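Local atomic coordinates of B- and T-lymphocyte attenuator (PDB entry 1XAU), a protein that acts as an inhibitory receptor on lymphocytes, binding TNFRSF14 (HVEM) and damping antigen-receptor signalling through the phosphatases PTPN6 and PTPN11. Residues A[38-41]-A[42-46]. Sequence-based numbering, arbitrary orientation.
Sequences VKYC and VHRPN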
loop_
_atom_site.group_PDB
_atom_site.type_symbol
_atom_site.label_atom_id
_atom_site.label_comp_id
_atom_site.label_asym_id
_atom_site.label_seq_id
_atom_site.Cartn_x
_atom_site.Cartn_y
_atom_site.Cartn_z
ATOM N N VAL A 38 7.721 3.827 4.958
ATOM C CA VAL A 38 8.761 2.800 5.051
ATOM C C VAL A 38 9.989 3.321 5.758
ATOM O O VAL A 38 10.600 4.332 5.291
ATOM C CB VAL A 38 9.215 2.315 3.633
ATOM C CG1 VAL A 38 10.194 1.142 3.728
ATOM C CG2 VAL A 38 7.933 1.880 2.790
ATOM N N LYS A 39 10.337 2.682 6.870
ATOM C CA LYS A 39 11.564 3.054 7.593
ATOM C C LYS A 39 12.666 2.059 7.138
ATOM O O LYS A 39 12.488 0.865 7.177
ATOM C CB LYS A 39 11.380 2.905 9.115
ATOM C CG LYS A 39 12.658 3.289 9.911
ATOM C CD LYS A 39 12.447 2.981 11.424
ATOM C CE LYS A 39 13.569 3.547 12.297
ATOM N NZ LYS A 39 14.955 3.127 11.854
ATOM N N TYR A 40 13.800 2.536 6.652
ATOM C CA TYR A 40 14.831 1.580 6.255
ATOM C C TYR A 40 16.157 2.202 6.656
ATOM O O TYR A 40 16.170 3.391 7.020
ATOM C CB TYR A 40 14.756 1.215 4.769
ATOM C CG TYR A 40 14.929 2.351 3.825
ATOM C CD1 TYR A 40 16.196 2.709 3.341
ATOM C CD2 TYR A 40 13.825 3.040 3.359
ATOM C CE1 TYR A 40 16.336 3.762 2.388
ATOM C CE2 TYR A 40 13.937 4.045 2.435
ATOM C CZ TYR A 40 15.195 4.402 1.947
ATOM O OH TYR A 40 15.221 5.389 0.989
ATOM N N CYS A 41 17.206 1.395 6.630
ATOM C CA CYS A 41 18.498 1.799 7.135
ATOM C C CYS A 41 19.514 2.236 6.119
ATOM O O CYS A 41 20.109 3.284 6.297
ATOM C CB CYS A 41 19.048 0.686 8.037
ATOM S SG CYS A 41 17.714 0.258 9.251
ATOM N N VAL A 42 19.699 1.463 5.071
ATOM C CA VAL A 42 20.674 1.869 4.085
ATOM C C VAL A 42 19.964 1.941 2.748
ATOM O O VAL A 42 19.639 3.031 2.299
ATOM C CB VAL A 42 21.850 0.880 4.137
ATOM C CG1 VAL A 42 22.859 1.203 3.034
ATOM C CG2 VAL A 42 22.506 1.037 5.499
ATOM N N HIS A 43 19.675 0.801 2.141
ATOM C CA HIS A 43 19.019 0.810 0.849
ATOM C C HIS A 43 17.519 0.603 0.935
ATOM O O HIS A 43 17.059 -0.086 1.818
ATOM C CB HIS A 43 19.639 -0.268 -0.002
ATOM C CG HIS A 43 21.073 0.013 -0.302
ATOM N ND1 HIS A 43 22.091 -0.878 -0.011
ATOM C CD2 HIS A 43 21.660 1.118 -0.827
ATOM C CE1 HIS A 43 23.244 -0.330 -0.369
ATOM N NE2 HIS A 43 23.011 0.874 -0.865
ATOM N N ARG A 44 16.806 1.224 0.008
ATOM C CA ARG A 44 15.343 1.173 -0.022
ATOM C C ARG A 44 14.897 -0.199 -0.447
ATOM O O ARG A 44 15.356 -0.792 -1.463
ATOM C CB ARG A 44 14.832 2.287 -0.961
ATOM C CG ARG A 44 13.361 2.555 -0.871
ATOM C CD ARG A 44 13.139 3.914 -1.578
ATOM N NE ARG A 44 13.015 3.607 -2.989
ATOM C CZ ARG A 44 12.823 4.523 -3.940
ATOM N NH1 ARG A 44 12.718 5.814 -3.596
ATOM N NH2 ARG A 44 12.785 4.136 -5.221
ATOM N N PRO A 45 14.008 -0.790 0.326
ATOM C CA PRO A 45 13.537 -2.140 -0.051
ATOM C C PRO A 45 12.588 -2.121 -1.287
ATOM O O PRO A 45 12.090 -1.085 -1.596
ATOM C CB PRO A 45 12.776 -2.615 1.209
ATOM C CG PRO A 45 12.413 -1.377 1.877
ATOM C CD PRO A 45 13.584 -0.425 1.687
ATOM N N ASN A 46 12.392 -3.254 -1.977
ATOM C CA ASN A 46 11.466 -3.313 -3.129
ATOM C C ASN A 46 10.182 -3.697 -2.376
ATOM O O ASN A 46 10.057 -4.794 -1.856
ATOM C CB ASN A 46 11.817 -4.464 -4.082
ATOM C CG ASN A 46 10.860 -4.563 -5.286
ATOM O OD1 ASN A 46 9.917 -3.754 -5.460
ATOM N ND2 ASN A 46 11.129 -5.529 -6.163
HETATM O O HOH W 1 19.754 5.397 3.637
#
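Tyr40 lays one face of its ring on the backbone of Arg44, and the chain between them bends round that ring. Arg44 CA stands 3.7 Å from the centroid of the Tyr40 ring and only 11° off its normal, a CH-pi contact made by the main chain itself. The arginine side chain then leaves along the phenol end: Arg44 CB packs 3.6 Å from Tyr40 CZ, and Arg44 CD passes alongside the Tyr40 hydroxyl. With chi1 at 61°, Tyr40 CG sits between its own backbone N and carbonyl carbon, a setting that swings the ring over the returning chain. Val42 O lies at the ring edge, 3.4 Å from Tyr40 CE1. Inward, the side-chain packing is apolar. Pro45 CD lies 3.7 Å from Tyr40 CB, and Pro45 CG meets Val38 CG1 at 3.8 Å, so the proline links the root of the tyrosine to the end of strand 32-39; Val38 and Pro45 are both buried. The apex is looser and exposed. There a water donates to Val42 O at 2.7 Å and, weakly, to Cys41 O, bridging two successive carbonyls, while Val42 CG1 lies over one face of the His43 imidazole. The guanidinium of Arg44, its plane 83° from the Tyr40 ring, turns away to a salt bridge with Glu72 and a cation-pi contact with Trp70. The disulfide from Cys41 to Cys12 ties the bend to the N-terminal segment. In the receptor's extracellular domain, an immunoglobulin beta-sandwich with I-set strand order, the bend is the B-to-C connection, from strand 32-39 of one sheet to strand 47-52 of the other; Val38 packs on Leu16 of strand 15-16, and Pro45 reaches Thr98 and Phe100 of strand 92-100 in the opposing sheet.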